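Local structure of beta-L-arabinobiosidase (Bacteroides thetaiotaomicron, 5MQR) at residues D237-M242 against G290-A295; A264-T269 against A276-H281; H869-T874 against I887-W892; K902-W907 against P966-S971. The protein probably hydrolyses glycosidic linkages during the breakdown of complex plant pectin, as a large multidomain enzyme with beta-propeller and six-hairpin-type modules. All coordinates share one frame; numbering follows the deposited sequence.

Interaction 1: D237-M242 against G290-A295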
loop_
_atom_site.group_PDB
_atom_site.type_symbol
_atom_site.label_atom_id
_atom_site.label_comp_id
_atom_site.label_asym_id
_atom_site.label_seq_id
_atom_site.Cartn_x
_atom_site.Cartn_y
_atom_site.Cartn_z
ATOM N N ASP A 237 36.954 0.092 21.056
ATOM C CA ASP A 237 36.692 -1.351 21.067
ATOM C C ASP A 237 35.574 -1.765 20.132
ATOM O O ASP A 237 35.206 -2.929 20.109
ATOM C CB ASP A 237 36.384 -1.836 22.498
ATOM C CG ASP A 237 37.566 -1.639 23.479
ATOM O OD1 ASP A 237 38.738 -1.447 23.057
ATOM O OD2 ASP A 237 37.302 -1.669 24.704
ATOM N N ASN A 238 35.027 -0.838 19.350
ATOM C CA ASN A 238 33.950 -1.165 18.458
ATOM C C ASN A 238 34.452 -1.152 17.000
ATOM O O ASN A 238 34.681 -0.090 16.423
ATOM C CB ASN A 238 32.814 -0.171 18.643
ATOM C CG ASN A 238 31.552 -0.595 17.938
ATOM O OD1 ASN A 238 31.590 -1.107 16.829
ATOM N ND2 ASN A 238 30.422 -0.397 18.591
ATOM N N PRO A 239 34.596 -2.333 16.387
ATOM C CA PRO A 239 35.134 -2.380 15.020
ATOM C C PRO A 239 34.313 -1.636 13.989
ATOM O O PRO A 239 34.894 -1.123 13.048
ATOM C CB PRO A 239 35.154 -3.878 14.695
ATOM C CG PRO A 239 34.094 -4.462 15.578
ATOM C CD PRO A 239 34.183 -3.672 16.856
ATOM N N LEU A 240 33.000 -1.536 14.185
ATOM C CA LEU A 240 32.155 -0.743 13.299
ATOM C C LEU A 240 32.544 0.749 13.267
ATOM O O LEU A 240 32.359 1.419 12.251
ATOM C CB LEU A 240 30.676 -0.881 13.655
ATOM C CG LEU A 240 30.104 -2.295 13.613
ATOM C CD1 LEU A 240 28.619 -2.209 13.885
ATOM C CD2 LEU A 240 30.374 -2.976 12.277
ATOM N N TYR A 241 33.061 1.254 14.380
ATOM C CA TYR A 241 33.574 2.614 14.450
ATOM C C TYR A 241 34.990 2.714 13.872
ATOM O O TYR A 241 35.305 3.701 13.209
ATOM C CB TYR A 241 33.464 3.172 15.891
ATOM C CG TYR A 241 32.046 3.618 16.171
ATOM C CD1 TYR A 241 31.021 2.690 16.393
ATOM C CD2 TYR A 241 31.706 4.963 16.120
ATOM C CE1 TYR A 241 29.709 3.106 16.612
ATOM C CE2 TYR A 241 30.412 5.390 16.333
ATOM C CZ TYR A 241 29.413 4.465 16.578
ATOM O OH TYR A 241 28.123 4.930 16.762
HETATM N N MSE A 242 35.829 1.694 14.063
HETATM C CA MSE A 242 37.188 1.710 13.468
HETATM C C MSE A 242 37.127 1.667 11.944
HETATM O O MSE A 242 37.925 2.336 11.272
HETATM C CB MSE A 242 38.070 0.607 14.022
HETATM C CG MSE A 242 38.240 0.665 15.534
HETATM SE SE MSE A 242 39.030 2.361 16.087
HETATM C CE MSE A 242 37.387 3.349 16.525
ATOM N N GLY A 290 30.395 -9.576 13.674
ATOM C CA GLY A 290 30.240 -8.216 14.204
ATOM C C GLY A 290 31.213 -7.153 13.702
ATOM O O GLY A 290 31.495 -6.190 14.422
ATOM N N GLY A 291 31.730 -7.319 12.482
ATOM C CA GLY A 291 32.545 -6.308 11.824
ATOM C C GLY A 291 34.044 -6.438 11.961
ATOM O O GLY A 291 34.759 -5.570 11.485
ATOM N N HIS A 292 34.540 -7.493 12.601
ATOM C CA HIS A 292 35.996 -7.721 12.671
ATOM C C HIS A 292 36.571 -8.208 11.325
ATOM O O HIS A 292 37.723 -7.878 11.006
ATOM C CB HIS A 292 36.373 -8.731 13.782
ATOM C CG HIS A 292 36.069 -8.255 15.171
ATOM N ND1 HIS A 292 36.864 -7.347 15.842
ATOM C CD2 HIS A 292 35.050 -8.555 16.012
ATOM C CE1 HIS A 292 36.357 -7.118 17.040
ATOM N NE2 HIS A 292 35.258 -7.842 17.169
ATOM N N THR A 293 35.800 -9.015 10.571
ATOM C CA THR A 293 36.220 -9.512 9.245
ATOM C C THR A 293 35.082 -9.402 8.230
ATOM O O THR A 293 33.897 -9.486 8.579
ATOM C CB THR A 293 36.732 -10.972 9.256
ATOM O OG1 THR A 293 35.650 -11.848 9.570
ATOM C CG2 THR A 293 37.872 -11.170 10.262
ATOM N N TRP A 294 35.471 -9.212 6.967
ATOM C CA TRP A 294 34.552 -8.844 5.887
ATOM C C TRP A 294 34.764 -9.728 4.683
ATOM O O TRP A 294 35.891 -10.109 4.388
ATOM C CB TRP A 294 34.752 -7.376 5.529
ATOM C CG TRP A 294 34.320 -6.475 6.660
ATOM C CD1 TRP A 294 35.117 -5.961 7.661
ATOM C CD2 TRP A 294 32.999 -6.006 6.931
ATOM N NE1 TRP A 294 34.362 -5.205 8.525
ATOM C CE2 TRP A 294 33.062 -5.219 8.103
ATOM C CE3 TRP A 294 31.761 -6.180 6.303
ATOM C CZ2 TRP A 294 31.949 -4.601 8.649
ATOM C CZ3 TRP A 294 30.652 -5.564 6.857
ATOM C CH2 TRP A 294 30.764 -4.770 8.018
ATOM N N ALA A 295 33.679 -10.068 4.009
ATOM C CA ALA A 295 33.758 -10.962 2.864
ATOM C C ALA A 295 34.446 -10.252 1.695
ATOM O O ALA A 295 34.163 -9.085 1.416
ATOM C CB ALA A 295 32.375 -11.469 2.456
#
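Pro239 lies against His292 with its ring carbon CG over one face of the imidazole, 3.9 Å from the ring centroid and 14° off the normal, a close CH-pi contact. The CB of His292 leads away from 237-242, but with CG anti to the carbonyl carbon (chi1 -65°) the ring swings back over the proline. The same CG of Pro239 rests 3.3 Å from Gly290 O, so the one carbon touches both the imidazole and the backbone of the turn. Beside it, Leu240 sends its branch CD2 to the edge of the Trp294 indole, near the ring plane, 4.3 Å from CZ2, and 4.0 Å from Gly291 CA. A side chain on Gly291 would run into that methyl and, at a positive phi of 95°, into the preceding carbonyl as well. Trp294 NE1 bonds weakly back to Gly291 O, closing the turn, while Asn238 N-caps the short helix 239-242. Ser287 and Asp289 reach the turn from before it, through Gly291 N and Thr293 respectively. Together, the serine, aspartate, glycine, threonine and tryptophan in this spacing make the Asp-box (BNR) turn that joins the third and fourth strands of a sialidase-type propeller blade.

Interaction 2: A264-T269 against A276-H281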
loop_
_atom_site.group_PDB
_atom_site.type_symbol
_atom_site.label_atom_id
_atom_site.label_comp_id
_atom_site.label_asym_id
_atom_site.label_seq_id
_atom_site.Cartn_x
_atom_site.Cartn_y
_atom_site.Cartn_z
ATOM N N ALA A 264 33.773 6.118 3.425
ATOM C CA ALA A 264 32.482 6.494 3.997
ATOM C C ALA A 264 31.632 5.274 4.361
ATOM O O ALA A 264 30.436 5.210 4.044
ATOM C CB ALA A 264 31.738 7.427 3.043
ATOM N N PHE A 265 32.285 4.304 4.998
ATOM C CA PHE A 265 31.633 3.112 5.538
ATOM C C PHE A 265 30.334 3.436 6.273
ATOM O O PHE A 265 30.262 4.366 7.082
ATOM C CB PHE A 265 32.606 2.408 6.488
ATOM C CG PHE A 265 32.031 1.221 7.220
ATOM C CD1 PHE A 265 31.325 1.390 8.407
ATOM C CD2 PHE A 265 32.256 -0.067 6.750
ATOM C CE1 PHE A 265 30.812 0.300 9.094
ATOM C CE2 PHE A 265 31.751 -1.182 7.430
ATOM C CZ PHE A 265 31.025 -0.998 8.609
ATOM N N ASN A 266 29.298 2.681 5.963
ATOM C CA ASN A 266 28.128 2.589 6.837
ATOM C C ASN A 266 27.619 1.178 6.755
ATOM O O ASN A 266 27.950 0.460 5.822
ATOM C CB ASN A 266 27.037 3.617 6.511
ATOM C CG ASN A 266 26.549 3.558 5.075
ATOM O OD1 ASN A 266 25.377 3.272 4.824
ATOM N ND2 ASN A 266 27.434 3.869 4.126
ATOM N N CYS A 267 26.835 0.776 7.749
ATOM C CA CYS A 267 26.377 -0.589 7.846
ATOM C C CYS A 267 25.047 -0.697 8.523
ATOM O O CYS A 267 24.582 0.238 9.193
ATOM C CB CYS A 267 27.401 -1.431 8.635
ATOM S SG CYS A 267 27.586 -1.050 10.401
ATOM N N TYR A 268 24.448 -1.868 8.370
ATOM C CA TYR A 268 23.233 -2.193 9.090
ATOM C C TYR A 268 23.132 -3.685 9.314
ATOM O O TYR A 268 23.833 -4.457 8.665
ATOM C CB TYR A 268 22.002 -1.673 8.360
ATOM C CG TYR A 268 21.806 -2.104 6.921
ATOM C CD1 TYR A 268 21.336 -3.381 6.592
ATOM C CD2 TYR A 268 22.018 -1.208 5.886
ATOM C CE1 TYR A 268 21.124 -3.747 5.264
ATOM C CE2 TYR A 268 21.806 -1.552 4.560
ATOM C CZ TYR A 268 21.348 -2.820 4.242
ATOM O OH TYR A 268 21.107 -3.140 2.927
ATOM N N THR A 269 22.236 -4.065 10.217
ATOM C CA THR A 269 22.069 -5.440 10.646
ATOM C C THR A 269 20.920 -6.078 9.866
ATOM O O THR A 269 19.805 -5.574 9.858
ATOM C CB THR A 269 21.818 -5.511 12.165
ATOM O OG1 THR A 269 22.936 -4.926 12.857
ATOM C CG2 THR A 269 21.656 -6.971 12.620
ATOM N N ALA A 276 25.642 -5.923 6.918
ATOM C CA ALA A 276 25.904 -5.522 5.546
ATOM C C ALA A 276 26.529 -4.130 5.553
ATOM O O ALA A 276 26.041 -3.265 6.257
ATOM C CB ALA A 276 24.620 -5.493 4.736
ATOM N N SER A 277 27.585 -3.936 4.751
ATOM C CA SER A 277 28.275 -2.661 4.635
ATOM C C SER A 277 28.119 -2.030 3.265
ATOM O O SER A 277 27.914 -2.721 2.250
ATOM C CB SER A 277 29.773 -2.836 4.926
ATOM O OG SER A 277 30.403 -3.683 3.977
ATOM N N LEU A 278 28.266 -0.710 3.258
ATOM C CA LEU A 278 28.273 0.111 2.055
ATOM C C LEU A 278 29.386 1.157 2.190
ATOM O O LEU A 278 29.694 1.641 3.294
ATOM C CB LEU A 278 26.932 0.819 1.833
ATOM C CG LEU A 278 25.777 -0.097 1.427
ATOM C CD1 LEU A 278 24.413 0.541 1.666
ATOM C CD2 LEU A 278 25.893 -0.538 -0.025
ATOM N N TRP A 279 29.979 1.471 1.049
ATOM C CA TRP A 279 30.955 2.511 0.929
ATOM C C TRP A 279 30.618 3.301 -0.334
ATOM O O TRP A 279 29.702 2.939 -1.078
ATOM C CB TRP A 279 32.324 1.877 0.762
ATOM C CG TRP A 279 32.921 1.117 1.931
ATOM C CD1 TRP A 279 33.683 1.640 2.963
ATOM C CD2 TRP A 279 32.935 -0.304 2.113
ATOM N NE1 TRP A 279 34.115 0.633 3.785
ATOM C CE2 TRP A 279 33.684 -0.569 3.286
ATOM C CE3 TRP A 279 32.365 -1.376 1.416
ATOM C CZ2 TRP A 279 33.883 -1.870 3.773
ATOM C CZ3 TRP A 279 32.560 -2.679 1.895
ATOM C CH2 TRP A 279 33.317 -2.910 3.067
ATOM N N LYS A 280 31.372 4.357 -0.597
ATOM C CA LYS A 280 31.287 5.072 -1.880
ATOM C C LYS A 280 31.380 4.146 -3.107
ATOM O O LYS A 280 32.098 3.114 -3.084
ATOM C CB LYS A 280 32.404 6.099 -1.987
ATOM C CG LYS A 280 32.177 7.357 -1.178
ATOM C CD LYS A 280 33.101 8.465 -1.664
ATOM C CE LYS A 280 32.902 9.726 -0.847
ATOM N NZ LYS A 280 33.575 10.854 -1.542
ATOM N N HIS A 281 30.660 4.530 -4.166
ATOM C CA HIS A 281 30.480 3.709 -5.395
ATOM C C HIS A 281 29.626 2.477 -5.138
ATOM O O HIS A 281 29.590 1.546 -5.938
ATOM C CB HIS A 281 31.822 3.318 -6.042
ATOM C CG HIS A 281 32.699 4.491 -6.345
ATOM N ND1 HIS A 281 32.492 5.313 -7.437
ATOM C CD2 HIS A 281 33.776 4.993 -5.693
ATOM C CE1 HIS A 281 33.403 6.268 -7.446
ATOM N NE2 HIS A 281 34.195 6.095 -6.400
#
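This is an antiparallel beta-hairpin pairing, buried in the propeller, that joins strand 266-269 to strand 275-278, the first two strands of a four-stranded sheet. Two hydrogen-bonded pairs carry it. Asn266 and Leu278 exchange backbone bonds (Asn266 N to Leu278 O 2.9 Å, Leu278 N to Asn266 O 2.8 Å), and Tyr268 and Ala276 do the same. Between them, Cys267 and Ser277 form a non-hydrogen-bonded pair with their CA atoms 4.3 Å apart. On the face of Asn266 and Tyr268, Ala276 CB sits over the phenol ring, 3.9 Å from Tyr268 CE1, while the Tyr268 hydroxyl bonds to Gly342 O and Tyr345. Such a four-stranded antiparallel sheet is consistent with one blade of the propeller, and Asn266 ties it to strand 311-315 of the next: OD1 takes Gly313 N, and ND2 serves Ile311 O as well as Ala264 O, 3.3 Å away, which ND2 approaches in the plane of that carbonyl. A leucine in its place would probably leave Gly313 N and Ile311 O without their mates and weaken the link between blades. Just before the strand, Phe265 CG stands anti to the backbone N (chi1 175°), which presents the ring edge to the face of Trp279 in an offset edge-to-face pair, planes at 65°. Trp279 NE1 lies near the plane of the phenyl ring, 3.6 Å from Phe265 CD2.

Interaction 3: H869-T874 against I887-W892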
loop_
_atom_site.group_PDB
_atom_site.type_symbol
_atom_site.label_atom_id
_atom_site.label_comp_id
_atom_site.label_asym_id
_atom_site.label_seq_id
_atom_site.Cartn_x
_atom_site.Cartn_y
_atom_site.Cartn_z
ATOM N N HIS A 869 -25.784 -42.222 12.723
ATOM C CA HIS A 869 -24.736 -41.634 11.874
ATOM C C HIS A 869 -24.084 -40.351 12.397
ATOM O O HIS A 869 -22.976 -40.008 11.974
ATOM C CB HIS A 869 -25.296 -41.343 10.473
ATOM C CG HIS A 869 -25.515 -42.564 9.648
ATOM N ND1 HIS A 869 -26.110 -42.521 8.406
ATOM C CD2 HIS A 869 -25.217 -43.864 9.882
ATOM C CE1 HIS A 869 -26.150 -43.739 7.900
ATOM N NE2 HIS A 869 -25.629 -44.574 8.784
ATOM N N GLN A 870 -24.776 -39.624 13.272
ATOM C CA GLN A 870 -24.347 -38.286 13.687
ATOM C C GLN A 870 -24.196 -37.380 12.463
ATOM O O GLN A 870 -23.105 -36.991 12.062
ATOM C CB GLN A 870 -23.082 -38.354 14.553
ATOM C CG GLN A 870 -23.244 -39.258 15.763
ATOM C CD GLN A 870 -22.009 -39.280 16.622
ATOM O OE1 GLN A 870 -21.654 -38.291 17.268
ATOM N NE2 GLN A 870 -21.339 -40.412 16.635
ATOM N N PHE A 871 -25.338 -37.068 11.874
ATOM C CA PHE A 871 -25.401 -36.371 10.602
ATOM C C PHE A 871 -26.866 -36.036 10.279
ATOM O O PHE A 871 -27.775 -36.841 10.559
ATOM C CB PHE A 871 -24.818 -37.258 9.490
ATOM C CG PHE A 871 -24.257 -36.492 8.351
ATOM C CD1 PHE A 871 -22.980 -35.941 8.431
ATOM C CD2 PHE A 871 -25.008 -36.278 7.212
ATOM C CE1 PHE A 871 -22.460 -35.200 7.380
ATOM C CE2 PHE A 871 -24.492 -35.542 6.157
ATOM C CZ PHE A 871 -23.216 -35.003 6.241
ATOM N N PHE A 872 -27.092 -34.848 9.723
ATOM C CA PHE A 872 -28.423 -34.439 9.300
ATOM C C PHE A 872 -28.751 -35.127 8.005
ATOM O O PHE A 872 -27.981 -35.057 7.058
ATOM C CB PHE A 872 -28.520 -32.930 9.087
ATOM C CG PHE A 872 -28.499 -32.143 10.356
ATOM C CD1 PHE A 872 -29.606 -32.124 11.180
ATOM C CD2 PHE A 872 -27.371 -31.404 10.721
ATOM C CE1 PHE A 872 -29.590 -31.396 12.354
ATOM C CE2 PHE A 872 -27.360 -30.657 11.892
ATOM C CZ PHE A 872 -28.474 -30.657 12.709
ATOM N N GLU A 873 -29.899 -35.786 7.971
ATOM C CA GLU A 873 -30.283 -36.617 6.841
ATOM C C GLU A 873 -31.783 -36.524 6.566
ATOM O O GLU A 873 -32.577 -36.151 7.436
ATOM C CB GLU A 873 -29.890 -38.074 7.105
ATOM C CG GLU A 873 -28.389 -38.294 7.274
ATOM C CD GLU A 873 -28.008 -39.752 7.515
ATOM O OE1 GLU A 873 -28.886 -40.631 7.439
ATOM O OE2 GLU A 873 -26.802 -40.019 7.771
ATOM N N THR A 874 -32.132 -36.871 5.332
ATOM C CA THR A 874 -33.499 -36.925 4.857
ATOM C C THR A 874 -34.288 -37.917 5.689
ATOM O O THR A 874 -33.771 -38.966 6.067
ATOM C CB THR A 874 -33.542 -37.395 3.400
ATOM O OG1 THR A 874 -32.871 -36.438 2.573
ATOM C CG2 THR A 874 -34.973 -37.561 2.914
ATOM N N ILE A 887 -26.335 -32.474 1.275
ATOM C CA ILE A 887 -27.473 -31.704 1.762
ATOM C C ILE A 887 -27.522 -31.645 3.285
ATOM O O ILE A 887 -28.102 -30.736 3.825
ATOM C CB ILE A 887 -28.847 -32.152 1.203
ATOM C CG1 ILE A 887 -29.186 -33.601 1.580
ATOM C CG2 ILE A 887 -28.892 -31.934 -0.299
ATOM C CD1 ILE A 887 -30.654 -33.968 1.351
ATOM N N GLY A 888 -26.900 -32.601 3.966
ATOM C CA GLY A 888 -26.806 -32.581 5.429
ATOM C C GLY A 888 -25.986 -31.443 6.031
ATOM O O GLY A 888 -26.033 -31.233 7.254
ATOM N N TYR A 889 -25.205 -30.741 5.199
ATOM C CA TYR A 889 -24.490 -29.563 5.643
ATOM C C TYR A 889 -25.284 -28.272 5.483
ATOM O O TYR A 889 -24.916 -27.283 6.085
ATOM C CB TYR A 889 -23.132 -29.443 4.952
ATOM C CG TYR A 889 -22.141 -30.526 5.351
ATOM C CD1 TYR A 889 -21.769 -30.728 6.688
ATOM C CD2 TYR A 889 -21.559 -31.342 4.382
ATOM C CE1 TYR A 889 -20.865 -31.734 7.029
ATOM C CE2 TYR A 889 -20.660 -32.338 4.714
ATOM C CZ TYR A 889 -20.322 -32.543 6.024
ATOM O OH TYR A 889 -19.422 -33.545 6.291
ATOM N N ILE A 890 -26.405 -28.299 4.760
ATOM C CA ILE A 890 -27.211 -27.095 4.489
ATOM C C ILE A 890 -27.739 -26.413 5.760
ATOM O O ILE A 890 -27.794 -25.205 5.794
ATOM C CB ILE A 890 -28.339 -27.374 3.478
ATOM C CG1 ILE A 890 -27.738 -27.744 2.114
ATOM C CG2 ILE A 890 -29.224 -26.157 3.233
ATOM C CD1 ILE A 890 -28.776 -28.230 1.111
ATOM N N PRO A 891 -28.057 -27.158 6.837
ATOM C CA PRO A 891 -28.414 -26.414 8.048
ATOM C C PRO A 891 -27.422 -25.293 8.434
ATOM O O PRO A 891 -27.866 -24.211 8.851
ATOM C CB PRO A 891 -28.465 -27.500 9.120
ATOM C CG PRO A 891 -28.863 -28.727 8.356
ATOM C CD PRO A 891 -28.073 -28.605 7.078
ATOM N N TRP A 892 -26.117 -25.542 8.285
ATOM C CA TRP A 892 -25.093 -24.527 8.578
ATOM C C TRP A 892 -24.996 -23.374 7.561
ATOM O O TRP A 892 -24.466 -22.323 7.880
ATOM C CB TRP A 892 -23.712 -25.159 8.728
ATOM C CG TRP A 892 -23.585 -25.886 9.987
ATOM C CD1 TRP A 892 -23.338 -25.355 11.214
ATOM C CD2 TRP A 892 -23.726 -27.285 10.176
ATOM N NE1 TRP A 892 -23.290 -26.333 12.146
ATOM C CE2 TRP A 892 -23.513 -27.537 11.543
ATOM C CE3 TRP A 892 -23.965 -28.361 9.314
ATOM C CZ2 TRP A 892 -23.562 -28.814 12.088
ATOM C CZ3 TRP A 892 -24.026 -29.649 9.855
ATOM C CH2 TRP A 892 -23.828 -29.858 11.234
HETATM O O HOH W 1 -24.969 -33.144 8.804
#
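Phe871 and Phe872 each drive a ring edge into an aromatic of 887-892. The edge of Phe871 meets the face of Tyr889 in a T-shaped pair, planes at 78° and centroids 5.2 Å apart, with Phe871 CE1 3.7 Å from Tyr889 CZ. Phe872 does likewise with Trp892, but offset: Phe872 CE2 comes within 3.7 Å of Trp892 CH2, planes at 69°. Its chi1 of -72°, with CG anti to the carbonyl carbon, lays the ring beside 887-892, where Pro891 CG adds a CH-pi contact over one face, 4.2 Å from the centroid.

The backbones come closest at Gly888, whose CA is 3.2 Å from Phe872 O. Any side chain at this glycine would collide with that oxygen and with Phe871 CE2. Direct polar bonding between the segments is replaced by a water, which accepts from Phe872 N at 2.9 Å and donates to Gly888 O at 2.7 Å, lying over the centre of the Phe871 ring.

Within 869-874, His869 ND1 bonds in its ring plane to the syn lone pair of Glu873 OE2. The Tyr889 hydroxyl bonds to Ala906 O, and Thr874 OG1, packed on Ile887 CD1, pairs with Ser810.

Strand 871-872 pairs with strand 865-866 in a small hairpin, where Gln870 and Phe871 face Asn866 in a G1 bulge. Ile887, Ile890 and Pro891 lean on helix 820-839, and Tyr889, Ile890 and Trp892 on helix 948-964, so the 3-10 segment and the helix start that follows lie between the hairpin and the two helices.

Interaction 4: K902-W907 against P966-S971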
loop_
_atom_site.group_PDB
_atom_site.type_symbol
_atom_site.label_atom_id
_atom_site.label_comp_id
_atom_site.label_asym_id
_atom_site.label_seq_id
_atom_site.Cartn_x
_atom_site.Cartn_y
_atom_site.Cartn_z
ATOM N N LYS A 902 -22.049 -32.001 19.918
ATOM C CA LYS A 902 -22.490 -33.187 19.201
ATOM C C LYS A 902 -22.674 -33.006 17.693
ATOM O O LYS A 902 -22.432 -33.943 16.972
ATOM C CB LYS A 902 -23.743 -33.817 19.821
ATOM C CG LYS A 902 -25.014 -32.989 19.738
ATOM C CD LYS A 902 -26.217 -33.894 19.957
ATOM C CE LYS A 902 -27.501 -33.112 20.168
ATOM N NZ LYS A 902 -28.640 -33.891 19.612
ATOM N N TYR A 903 -23.058 -31.818 17.221
ATOM C CA TYR A 903 -23.234 -31.597 15.769
ATOM C C TYR A 903 -21.906 -31.488 15.011
ATOM O O TYR A 903 -21.875 -31.828 13.836
ATOM C CB TYR A 903 -24.128 -30.396 15.473
ATOM C CG TYR A 903 -25.505 -30.489 16.074
ATOM C CD1 TYR A 903 -26.375 -31.515 15.721
ATOM C CD2 TYR A 903 -25.954 -29.539 17.000
ATOM C CE1 TYR A 903 -27.641 -31.597 16.274
ATOM C CE2 TYR A 903 -27.216 -29.619 17.559
ATOM C CZ TYR A 903 -28.060 -30.647 17.192
ATOM O OH TYR A 903 -29.320 -30.734 17.768
ATOM N N GLU A 904 -20.837 -31.038 15.684
ATOM C CA GLU A 904 -19.470 -30.887 15.088
ATOM C C GLU A 904 -19.033 -32.098 14.285
ATOM O O GLU A 904 -18.483 -31.974 13.197
ATOM C CB GLU A 904 -18.365 -30.694 16.151
ATOM C CG GLU A 904 -18.258 -29.317 16.793
ATOM C CD GLU A 904 -16.888 -29.027 17.457
ATOM O OE1 GLU A 904 -15.841 -29.597 17.049
ATOM O OE2 GLU A 904 -16.861 -28.178 18.391
ATOM N N VAL A 905 -19.255 -33.266 14.858
ATOM C CA VAL A 905 -18.727 -34.498 14.308
ATOM C C VAL A 905 -19.145 -34.715 12.835
ATOM O O VAL A 905 -18.392 -35.311 12.093
ATOM C CB VAL A 905 -19.098 -35.689 15.211
ATOM C CG1 VAL A 905 -20.564 -36.022 15.068
ATOM C CG2 VAL A 905 -18.253 -36.908 14.898
ATOM N N ALA A 906 -20.300 -34.195 12.405
ATOM C CA ALA A 906 -20.698 -34.218 10.981
ATOM C C ALA A 906 -19.631 -33.687 10.013
ATOM O O ALA A 906 -19.445 -34.201 8.913
ATOM C CB ALA A 906 -22.005 -33.452 10.777
ATOM N N TRP A 907 -18.927 -32.659 10.455
ATOM C CA TRP A 907 -17.915 -32.020 9.645
ATOM C C TRP A 907 -16.636 -32.850 9.463
ATOM O O TRP A 907 -15.814 -32.521 8.604
ATOM C CB TRP A 907 -17.598 -30.627 10.206
ATOM C CG TRP A 907 -18.709 -29.686 9.955
ATOM C CD1 TRP A 907 -19.627 -29.242 10.846
ATOM C CD2 TRP A 907 -19.025 -29.083 8.714
ATOM N NE1 TRP A 907 -20.515 -28.393 10.234
ATOM C CE2 TRP A 907 -20.162 -28.270 8.920
ATOM C CE3 TRP A 907 -18.463 -29.149 7.441
ATOM C CZ2 TRP A 907 -20.746 -27.527 7.894
ATOM C CZ3 TRP A 907 -19.043 -28.410 6.415
ATOM C CH2 TRP A 907 -20.169 -27.603 6.652
ATOM N N PRO A 966 -17.841 -22.389 17.933
ATOM C CA PRO A 966 -16.600 -22.779 18.599
ATOM C C PRO A 966 -16.329 -24.236 18.248
ATOM O O PRO A 966 -17.079 -25.125 18.606
ATOM C CB PRO A 966 -16.919 -22.602 20.087
ATOM C CG PRO A 966 -18.398 -22.858 20.180
ATOM C CD PRO A 966 -19.005 -22.508 18.834
ATOM N N GLN A 967 -15.243 -24.469 17.564
ATOM C CA GLN A 967 -15.167 -25.562 16.645
ATOM C C GLN A 967 -13.727 -25.996 16.577
ATOM O O GLN A 967 -12.863 -25.171 16.393
ATOM C CB GLN A 967 -15.645 -24.959 15.336
ATOM C CG GLN A 967 -15.604 -25.808 14.126
ATOM C CD GLN A 967 -14.242 -25.967 13.530
ATOM O OE1 GLN A 967 -13.823 -27.085 13.326
ATOM N NE2 GLN A 967 -13.556 -24.873 13.235
ATOM N N THR A 968 -13.462 -27.284 16.737
ATOM C CA THR A 968 -12.078 -27.793 16.751
ATOM C C THR A 968 -11.822 -28.870 15.683
ATOM O O THR A 968 -10.755 -29.482 15.676
ATOM C CB THR A 968 -11.723 -28.375 18.142
ATOM O OG1 THR A 968 -12.699 -29.361 18.483
ATOM C CG2 THR A 968 -11.716 -27.271 19.226
ATOM N N VAL A 969 -12.766 -29.079 14.775
ATOM C CA VAL A 969 -12.658 -30.147 13.785
ATOM C C VAL A 969 -11.904 -29.727 12.497
ATOM O O VAL A 969 -11.125 -30.496 11.956
ATOM C CB VAL A 969 -14.064 -30.724 13.501
ATOM C CG1 VAL A 969 -14.097 -31.587 12.249
ATOM C CG2 VAL A 969 -14.522 -31.549 14.699
ATOM N N LEU A 970 -12.120 -28.509 12.032
ATOM C CA LEU A 970 -11.634 -28.048 10.750
ATOM C C LEU A 970 -10.631 -26.897 10.903
ATOM O O LEU A 970 -10.906 -25.928 11.601
ATOM C CB LEU A 970 -12.813 -27.553 9.923
ATOM C CG LEU A 970 -13.870 -28.582 9.543
ATOM C CD1 LEU A 970 -15.008 -27.888 8.818
ATOM C CD2 LEU A 970 -13.250 -29.667 8.673
ATOM N N SER A 971 -9.485 -27.021 10.236
ATOM C CA SER A 971 -8.511 -25.951 10.158
ATOM C C SER A 971 -8.714 -25.138 8.872
ATOM O O SER A 971 -9.431 -25.529 7.962
ATOM C CB SER A 971 -7.089 -26.530 10.183
ATOM O OG SER A 971 -6.895 -27.400 9.093
#
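Glu904 reaches the loop 966-971 because its CG stands anti to the carbonyl carbon (chi1 -77°) and the chain then runs extended (chi2 -160°), carrying the carboxylate alongside Val969 to the backbone of Thr968. There OE1 accepts from Thr968 N at 3.3 Å, a nearly straight (174°) but long, weak bond, and weakly from Thr968 OG1 at 3.5 Å. Val969 CG2 touches OE1 too, at 3.3 Å, as the two side chains run antiparallel alongside one another. Further along, Leu970 lies across Trp907, roughly perpendicular to it, with Leu970 CD1 3.9 Å from Trp907 CE3, while Val969 CG1 lies against Trp907 CB at 4.2 Å. Inside the loop, Gln967 OE1 accepts from Leu970 N and weakly from Val969 N, and NE2 returns a bond to Leu970 O, which fixes the turn just before helix 972-985. Cutting Glu904 back to an alanine would probably leave Thr968 N and OG1 without this acceptor and open a gap beside Val969. The other oxygen, OE2, sits 3.1 Å from Pro966 O, two acceptors with no bond between them; their nearness may raise the proton affinity of the carboxylate. With both bonds to OE1 long and weak, the polar grip is modest, and much of the contact is apolar packing.

From the N terminus, interaction 1 closes a loop of 47 residues between the short helix 239-242 and the turn after strand 283-287. Interaction 2 is nested inside that loop, and the two touch, Trp294 packing on Ser277 and Phe265, and Leu240 on Cys267; together they tie the helix to one blade of the propeller. Far along the chain, interaction 3 closes 12 residues, and interaction 4 follows in series, closing 58. Their segments also meet where Trp907 packs on Tyr889 and Trp892, joining a hairpin, helix 901-904 and the loop after helix 948-964. The pairs lie apart, centres about 55 to 68 Å from each other.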